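Local coordinates for SA2223 protein (Staphylococcus aureus, PDB 5KAT) that probably binds small effector molecules, and is seen here with the lipophilic cation tetraphenylphosphonium held against its antiparallel sheet, at residues S10-G15 with T76-A81; G52-I57 with P132-Y137; V98-G103 with I148-M153. All blocks are in the same frame, centred on the assembly; numbering follows the deposited sequence.

Contact 1. Residues S10-G15 with T76-A81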
# COMPACT_ATOMS: atom_id res chain seq x y z
N SER A 10 12.16 -7.36 -5.86
CA SER A 10 12.51 -6.10 -5.22
C SER A 10 12.22 -4.94 -6.16
O SER A 10 12.50 -5.02 -7.36
CB SER A 10 13.97 -6.10 -4.78
OG SER A 10 14.12 -6.77 -3.54
N LEU A 11 11.62 -3.89 -5.61
CA LEU A 11 11.24 -2.71 -6.38
C LEU A 11 11.74 -1.44 -5.72
O LEU A 11 11.90 -1.37 -4.50
CB LEU A 11 9.72 -2.64 -6.53
CG LEU A 11 9.07 -3.69 -7.43
CD1 LEU A 11 7.56 -3.66 -7.27
CD2 LEU A 11 9.46 -3.46 -8.89
N THR A 12 11.97 -0.43 -6.56
CA THR A 12 12.34 0.90 -6.10
C THR A 12 11.11 1.79 -6.10
O THR A 12 10.46 1.95 -7.14
CB THR A 12 13.43 1.52 -6.99
OG1 THR A 12 14.59 0.69 -6.96
CG2 THR A 12 13.79 2.91 -6.51
N LEU A 13 10.78 2.35 -4.94
CA LEU A 13 9.63 3.23 -4.81
C LEU A 13 10.08 4.67 -4.60
O LEU A 13 11.01 4.95 -3.84
CB LEU A 13 8.74 2.79 -3.64
CG LEU A 13 8.21 1.36 -3.67
CD1 LEU A 13 7.12 1.19 -2.62
CD2 LEU A 13 7.67 0.99 -5.04
N VAL A 14 9.39 5.59 -5.27
CA VAL A 14 9.70 7.01 -5.21
C VAL A 14 8.47 7.78 -4.76
O VAL A 14 7.39 7.60 -5.32
CB VAL A 14 10.16 7.54 -6.57
CG1 VAL A 14 10.66 8.97 -6.45
CG2 VAL A 14 11.22 6.63 -7.15
N GLY A 15 8.63 8.63 -3.76
CA GLY A 15 7.49 9.38 -3.26
C GLY A 15 7.80 10.20 -2.03
O GLY A 15 8.90 10.74 -1.88
N THR A 76 6.29 3.16 -8.36
CA THR A 76 7.49 2.43 -8.74
C THR A 76 8.25 3.23 -9.81
O THR A 76 7.66 3.67 -10.79
CB THR A 76 7.14 1.03 -9.28
OG1 THR A 76 6.22 1.15 -10.36
CG2 THR A 76 6.50 0.19 -8.18
N GLY A 77 9.55 3.44 -9.59
CA GLY A 77 10.38 4.22 -10.50
C GLY A 77 11.82 3.74 -10.49
O GLY A 77 12.07 2.59 -10.12
N ASP A 78 12.77 4.59 -10.90
CA ASP A 78 14.19 4.21 -10.91
C ASP A 78 15.18 5.38 -10.92
O ASP A 78 15.78 5.68 -9.89
CB ASP A 78 14.47 3.31 -12.12
CG ASP A 78 14.40 1.83 -11.79
OD1 ASP A 78 15.00 1.41 -10.77
OD2 ASP A 78 13.75 1.07 -12.54
N ASN A 79 15.36 6.02 -12.08
CA ASN A 79 16.47 6.96 -12.33
C ASN A 79 16.74 8.01 -11.25
O ASN A 79 15.94 8.92 -11.03
CB ASN A 79 16.25 7.67 -13.66
CG ASN A 79 16.47 6.77 -14.86
OD1 ASN A 79 16.98 5.65 -14.72
ND2 ASN A 79 16.11 7.25 -16.04
N SER A 80 17.91 7.91 -10.63
CA SER A 80 18.24 8.62 -9.39
C SER A 80 18.29 10.15 -9.47
O SER A 80 17.77 10.83 -8.60
CB SER A 80 19.58 8.11 -8.86
OG SER A 80 19.58 6.71 -8.72
N ALA A 81 18.96 10.68 -10.49
CA ALA A 81 19.14 12.13 -10.60
C ALA A 81 17.80 12.84 -10.66
O ALA A 81 17.58 13.84 -9.97
CB ALA A 81 19.99 12.47 -11.82
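Thr76 and Thr12 bury more surface here than any other residues, at the point where strand 69-76 leaves strand 4-20 of the antiparallel sheet of an effector-binding (SHS2-clan) domain. The bridge is a non-hydrogen-bonded antiparallel pair, Leu13 with Thr76; the touching parts, 11-14 and 76-78, run 86° apart, and the pairing stops after this one bridge. One backbone hydrogen bond crosses the two segments, Gly77 N to Thr12 O at 3.0 Å and a nearly straight 167°; Thr76 CA adds a CA-H...O contact to the same oxygen at 3.4 Å. Thr76 puts OG1 between its own backbone N and carbonyl carbon (chi1 56°). That torsion hands the hydroxyl to Asn51 and to the N-H of Leu54, while CG2 swings beside the backbone N and reaches the leucines of strand 4-20. The Thr12 side chain rests mainly on Gly77, CB to O 3.6 Å. Val14 CG2 lies 4.2 Å from Gly77 CA, a loose apolar contact. Toward solvent, Thr12 OG1 and OD1 of the poorly ordered Asp78 are 3.9 Å apart, without a hydrogen bond. Thr76 CG2 touches Leu11 CD1 loosely at 4.1 Å; only against Leu13 CD2 is it tight, at 3.4 Å, shorter than usual van der Waals contact.

Contact 2. Residues G52-I57 with P132-Y137. With P4P (tetraphenylphosphonium), chain B.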
# COMPACT_ATOMS: atom_id res chain seq x y z
N GLY A 52 5.51 1.66 -14.20
CA GLY A 52 4.56 0.60 -14.46
C GLY A 52 4.92 -0.76 -13.89
O GLY A 52 4.27 -1.75 -14.22
N ASP A 53 5.95 -0.82 -13.04
CA ASP A 53 6.25 -2.07 -12.34
C ASP A 53 5.01 -2.46 -11.54
O ASP A 53 4.62 -3.62 -11.52
CB ASP A 53 7.46 -1.92 -11.42
CG ASP A 53 8.77 -1.84 -12.18
OD1 ASP A 53 8.80 -2.22 -13.37
OD2 ASP A 53 9.78 -1.42 -11.58
N LEU A 54 4.41 -1.47 -10.90
CA LEU A 54 3.05 -1.58 -10.39
C LEU A 54 2.21 -0.50 -11.06
O LEU A 54 2.62 0.66 -11.13
CB LEU A 54 3.01 -1.44 -8.86
CG LEU A 54 3.53 -2.65 -8.08
CD1 LEU A 54 3.79 -2.30 -6.63
CD2 LEU A 54 2.54 -3.81 -8.18
N ALA A 55 1.05 -0.89 -11.58
CA ALA A 55 0.21 0.03 -12.35
C ALA A 55 -0.73 0.80 -11.43
O ALA A 55 -1.81 0.31 -11.08
CB ALA A 55 -0.59 -0.74 -13.40
N GLY A 56 -0.31 1.99 -11.05
CA GLY A 56 -1.10 2.85 -10.18
C GLY A 56 -0.21 3.58 -9.18
O GLY A 56 1.01 3.58 -9.31
N ILE A 57 -0.85 4.20 -8.20
CA ILE A 57 -0.13 4.89 -7.13
C ILE A 57 -0.34 4.13 -5.82
O ILE A 57 -1.43 3.61 -5.56
CB ILE A 57 -0.59 6.36 -6.99
CG1 ILE A 57 0.16 7.04 -5.85
CG2 ILE A 57 -2.07 6.45 -6.75
CD1 ILE A 57 0.46 8.50 -6.12
N PRO A 132 6.06 -3.77 4.83
CA PRO A 132 4.97 -2.86 4.46
C PRO A 132 3.82 -3.58 3.76
O PRO A 132 4.04 -4.53 3.02
CB PRO A 132 5.65 -1.87 3.50
CG PRO A 132 7.12 -2.05 3.71
CD PRO A 132 7.30 -3.47 4.11
N PHE A 133 2.59 -3.12 4.03
CA PHE A 133 1.43 -3.48 3.22
C PHE A 133 0.96 -2.21 2.55
O PHE A 133 1.27 -1.11 3.02
CB PHE A 133 0.32 -4.13 4.06
CG PHE A 133 -0.30 -3.22 5.10
CD1 PHE A 133 -1.30 -2.33 4.75
CD2 PHE A 133 0.09 -3.30 6.43
CE1 PHE A 133 -1.88 -1.50 5.71
CE2 PHE A 133 -0.49 -2.48 7.38
CZ PHE A 133 -1.47 -1.58 7.02
N PHE A 134 0.24 -2.33 1.43
CA PHE A 134 -0.16 -1.13 0.71
C PHE A 134 -1.48 -1.25 -0.03
O PHE A 134 -1.96 -2.34 -0.34
CB PHE A 134 0.94 -0.71 -0.27
CG PHE A 134 1.31 -1.76 -1.29
CD1 PHE A 134 2.30 -2.70 -1.02
CD2 PHE A 134 0.72 -1.77 -2.54
CE1 PHE A 134 2.65 -3.64 -1.97
CE2 PHE A 134 1.07 -2.71 -3.49
CZ PHE A 134 2.04 -3.65 -3.21
N GLU A 135 -2.07 -0.08 -0.25
CA GLU A 135 -3.17 0.09 -1.18
C GLU A 135 -2.58 0.48 -2.53
O GLU A 135 -1.64 1.27 -2.58
CB GLU A 135 -4.14 1.18 -0.69
CG GLU A 135 -4.55 1.07 0.78
CD GLU A 135 -4.57 2.43 1.47
OE1 GLU A 135 -5.18 3.37 0.92
OE2 GLU A 135 -3.96 2.56 2.55
N LEU A 136 -3.13 -0.09 -3.60
CA LEU A 136 -2.73 0.27 -4.96
C LEU A 136 -3.92 0.86 -5.71
O LEU A 136 -4.95 0.21 -5.85
CB LEU A 136 -2.19 -0.95 -5.71
CG LEU A 136 -1.72 -0.70 -7.15
CD1 LEU A 136 -0.49 0.20 -7.18
CD2 LEU A 136 -1.43 -2.01 -7.84
N TYR A 137 -3.75 2.09 -6.18
CA TYR A 137 -4.81 2.83 -6.86
C TYR A 137 -4.52 2.98 -8.35
O TYR A 137 -3.70 3.81 -8.74
CB TYR A 137 -4.99 4.21 -6.24
CG TYR A 137 -5.48 4.17 -4.82
CD1 TYR A 137 -6.84 4.05 -4.54
CD2 TYR A 137 -4.59 4.23 -3.76
CE1 TYR A 137 -7.29 4.01 -3.25
CE2 TYR A 137 -5.04 4.18 -2.46
CZ TYR A 137 -6.39 4.07 -2.21
OH TYR A 137 -6.86 4.02 -0.91
P P4P B . -1.40 -6.29 10.50
C1A P4P B . -2.61 -5.15 9.76
C2A P4P B . -2.85 -3.91 10.31
C3A P4P B . -3.77 -3.05 9.73
C4A P4P B . -4.46 -3.45 8.59
C5A P4P B . -4.22 -4.69 8.03
C6A P4P B . -3.30 -5.54 8.62
C1C P4P B . -2.32 -7.62 11.35
C6C P4P B . -3.69 -7.50 11.53
C5C P4P B . -4.40 -8.50 12.18
C4C P4P B . -3.74 -9.62 12.66
C3C P4P B . -2.37 -9.74 12.48
C2C P4P B . -1.66 -8.74 11.83
C1D P4P B . -0.40 -6.93 9.13
C6D P4P B . 0.66 -6.20 8.63
C5D P4P B . 1.42 -6.68 7.57
C4D P4P B . 1.11 -7.90 7.01
C3D P4P B . 0.04 -8.63 7.49
C2D P4P B . -0.71 -8.15 8.55
C6B P4P B . -0.30 -5.88 13.03
C5B P4P B . 0.51 -5.24 13.95
C4B P4P B . 1.28 -4.15 13.57
C3B P4P B . 1.24 -3.71 12.26
C2B P4P B . 0.43 -4.35 11.33
C1B P4P B . -0.34 -5.44 11.71
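Ile57 and Tyr137 form an antiparallel hydrogen-bonded pair that starts the pairing of strand 57-63 with strand 133-137. Two backbone bonds close the pair: Tyr137 N to Ile57 O is 2.8 Å at 166°, and Ile57 N to Tyr137 O is 2.9 Å, its donor standing above the carbonyl plane. On the face bearing their side chains, Ile57 CG2 meets Tyr137 CB at 3.7 Å. Gly56 CA lies 3.1 Å from Tyr137 O, a close approach made with no side chain between, and completes the tight part. The opposite face is looser. Leu136, with CG anti to its backbone N (chi1 -179°), brings CD1 within 3.9 Å of Gly56 C and 4.2 Å of Leu54 CB. Leu54 CD1 approaches the Phe134 ring obliquely, 4.1 Å from CZ, and the carbonyl O of exposed Ala55 merely touches Leu136 CD2 at 4.0 Å. Far along the strand, C5A of tetraphenylphosphonium lies over one face of Phe133, offset toward its rim. Tyr137 OH donates to the anti lone pair of Glu135 OE1, and Tyr71 OH bonds to OE2. Both carboxylate oxygens are thus held by tyrosine hydroxyls, which should fix the carboxylate's orientation, whereas the segment-to-segment contact relies on backbone bonds and apolar packing.

Contact 3. Residues V98-G103 with I148-M153. With P4P (tetraphenylphosphonium), chain B.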
# COMPACT_ATOMS: atom_id res chain seq x y z
N VAL A 98 -3.52 -10.62 -2.12
CA VAL A 98 -4.02 -9.40 -2.74
C VAL A 98 -5.55 -9.39 -2.73
O VAL A 98 -6.19 -10.25 -3.34
CB VAL A 98 -3.49 -9.23 -4.17
CG1 VAL A 98 -3.94 -7.90 -4.76
CG2 VAL A 98 -1.97 -9.32 -4.18
N PHE A 99 -6.11 -8.43 -2.01
CA PHE A 99 -7.56 -8.30 -1.88
C PHE A 99 -8.06 -7.16 -2.75
O PHE A 99 -7.30 -6.26 -3.11
CB PHE A 99 -7.94 -8.06 -0.41
CG PHE A 99 -7.42 -9.11 0.54
CD1 PHE A 99 -6.13 -9.04 1.04
CD2 PHE A 99 -8.22 -10.16 0.94
CE1 PHE A 99 -5.64 -10.00 1.91
CE2 PHE A 99 -7.75 -11.13 1.81
CZ PHE A 99 -6.46 -11.05 2.30
N GLU A 100 -9.35 -7.20 -3.07
CA GLU A 100 -9.98 -6.16 -3.87
C GLU A 100 -11.08 -5.46 -3.08
O GLU A 100 -11.96 -6.11 -2.51
CB GLU A 100 -10.56 -6.73 -5.16
CG GLU A 100 -9.51 -7.01 -6.23
CD GLU A 100 -10.12 -7.42 -7.55
OE1 GLU A 100 -11.34 -7.67 -7.60
OE2 GLU A 100 -9.38 -7.49 -8.55
N ALA A 101 -11.00 -4.13 -3.06
CA ALA A 101 -12.05 -3.30 -2.50
C ALA A 101 -12.74 -2.56 -3.63
O ALA A 101 -12.15 -1.66 -4.23
CB ALA A 101 -11.48 -2.31 -1.49
N GLN A 102 -13.97 -2.94 -3.93
CA GLN A 102 -14.73 -2.28 -5.00
C GLN A 102 -15.72 -1.28 -4.43
O GLN A 102 -16.54 -1.62 -3.57
CB GLN A 102 -15.46 -3.31 -5.86
CG GLN A 102 -16.15 -2.70 -7.07
CD GLN A 102 -16.57 -3.73 -8.10
OE1 GLN A 102 -17.08 -4.80 -7.75
NE2 GLN A 102 -16.36 -3.42 -9.37
N GLY A 103 -15.64 -0.05 -4.91
CA GLY A 103 -16.55 1.00 -4.48
C GLY A 103 -15.84 2.34 -4.42
O GLY A 103 -14.64 2.43 -4.69
N ILE A 148 -12.04 -0.27 -8.40
CA ILE A 148 -11.38 -1.29 -7.59
C ILE A 148 -10.05 -0.79 -7.06
O ILE A 148 -9.17 -0.39 -7.82
CB ILE A 148 -11.16 -2.59 -8.40
CG1 ILE A 148 -12.51 -3.21 -8.77
CG2 ILE A 148 -10.33 -3.59 -7.60
CD1 ILE A 148 -12.41 -4.37 -9.76
N THR A 149 -9.93 -0.81 -5.74
CA THR A 149 -8.65 -0.60 -5.06
C THR A 149 -8.10 -1.97 -4.66
O THR A 149 -8.84 -2.83 -4.19
CB THR A 149 -8.81 0.27 -3.80
OG1 THR A 149 -9.44 1.51 -4.15
CG2 THR A 149 -7.46 0.56 -3.16
N GLU A 150 -6.80 -2.18 -4.87
CA GLU A 150 -6.16 -3.42 -4.42
C GLU A 150 -5.45 -3.19 -3.09
O GLU A 150 -4.87 -2.13 -2.86
CB GLU A 150 -5.16 -3.94 -5.46
CG GLU A 150 -5.80 -4.55 -6.69
CD GLU A 150 -4.78 -5.01 -7.71
OE1 GLU A 150 -3.57 -4.89 -7.44
OE2 GLU A 150 -5.19 -5.50 -8.79
N ILE A 151 -5.53 -4.19 -2.22
CA ILE A 151 -4.87 -4.17 -0.93
C ILE A 151 -3.89 -5.34 -0.85
O ILE A 151 -4.30 -6.50 -0.86
CB ILE A 151 -5.88 -4.24 0.22
CG1 ILE A 151 -6.82 -3.04 0.18
CG2 ILE A 151 -5.16 -4.30 1.57
CD1 ILE A 151 -8.03 -3.16 1.09
N TRP A 152 -2.60 -5.01 -0.76
CA TRP A 152 -1.53 -6.00 -0.79
C TRP A 152 -0.98 -6.27 0.61
O TRP A 152 -0.36 -5.40 1.21
CB TRP A 152 -0.40 -5.54 -1.70
CG TRP A 152 -0.75 -5.52 -3.15
CD1 TRP A 152 -1.75 -4.79 -3.75
CD2 TRP A 152 -0.10 -6.24 -4.20
NE1 TRP A 152 -1.76 -5.03 -5.10
CE2 TRP A 152 -0.76 -5.91 -5.40
CE3 TRP A 152 0.98 -7.13 -4.24
CZ2 TRP A 152 -0.37 -6.45 -6.63
CZ3 TRP A 152 1.36 -7.66 -5.46
CH2 TRP A 152 0.68 -7.32 -6.64
N MET A 153 -1.21 -7.48 1.11
CA MET A 153 -0.72 -7.91 2.42
C MET A 153 0.39 -8.96 2.25
O MET A 153 0.14 -10.02 1.68
CB MET A 153 -1.86 -8.49 3.26
CG MET A 153 -2.96 -7.49 3.59
SD MET A 153 -2.45 -6.27 4.82
CE MET A 153 -3.66 -4.98 4.55
P P4P B . -1.40 -6.29 10.50
C1A P4P B . -2.61 -5.15 9.76
C2A P4P B . -2.85 -3.91 10.31
C3A P4P B . -3.77 -3.05 9.73
C4A P4P B . -4.46 -3.45 8.59
C5A P4P B . -4.22 -4.69 8.03
C6A P4P B . -3.30 -5.54 8.62
C1C P4P B . -2.32 -7.62 11.35
C6C P4P B . -3.69 -7.50 11.53
C5C P4P B . -4.40 -8.50 12.18
C4C P4P B . -3.74 -9.62 12.66
C3C P4P B . -2.37 -9.74 12.48
C2C P4P B . -1.66 -8.74 11.83
C1D P4P B . -0.40 -6.93 9.13
C6D P4P B . 0.66 -6.20 8.63
C5D P4P B . 1.42 -6.68 7.57
C4D P4P B . 1.11 -7.90 7.01
C3D P4P B . 0.04 -8.63 7.49
C2D P4P B . -0.71 -8.15 8.55
C6B P4P B . -0.30 -5.88 13.03
C5B P4P B . 0.51 -5.24 13.95
C4B P4P B . 1.28 -4.15 13.57
C3B P4P B . 1.24 -3.71 12.26
C2B P4P B . 0.43 -4.35 11.33
C1B P4P B . -0.34 -5.44 11.71
O HOH W 1 -7.69 -5.32 -9.87
O HOH W 2 -12.23 1.04 -4.02
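Val98 turns CG1 anti to its backbone N (chi1 -176°), which sets CG2 beside that N and over the indole of Trp152, itself swung to the same side by a chi1 of -69°. The two side chains lie alongside each other, pointing the same way. CG2 of Val98 makes a CH-pi contact 3.6 Å from the centroid of the six-membered ring of Trp152, only 13° off its normal. In the indole plane, Trp152 NE1 donates to Glu150 OE1 at 3.0 Å, which helps hold the indole's rotation. The other oxygen, Glu150 OE2, accepts a hydrogen bond from a water that also donates to Glu100 OE2; this shared water probably eases the repulsion of two carboxylates on one face. Ile148 CG2 packs 3.8 Å from Glu100 CG on that same face. Between the strands, Phe99 pairs with Ile151 and Ala101 with Thr149 through four backbone hydrogen bonds, among them Ala101 N to Thr149 O at 2.8 Å. The face of Phe99, Ala101 and Ile151 is covered by helix 107-119. At its end Met153, bent at chi2, lays CE 3.5 Å from C5A of tetraphenylphosphonium. This is regular antiparallel pairing of neighbouring strands, here bordering a ligand site in an effector-binding fold.

All three contacts join elements of one six-stranded antiparallel sheet, closed into a barrel. Contact 3 is the fullest strand pairing, with four backbone bonds and 594 Å² buried; contact 2, nearest the chain's centre, has two and contact 1 one, each where a strand meets a loop. Contacts 2 and 3 are mostly buried and share the neighbouring strands 133-137 and 148-155: Phe134 O bonds to Trp152 N, and both contacts reach tetraphenylphosphonium, through Phe133 and Met153. Contact 1 is only partly buried, lies across the chain's centre from contact 3, and adjoins contact 2 where Leu11 packs beside Asp53. Its Asp78 side is poorly ordered, whereas in contact 3 an indole N-H and a water bind the carboxylates.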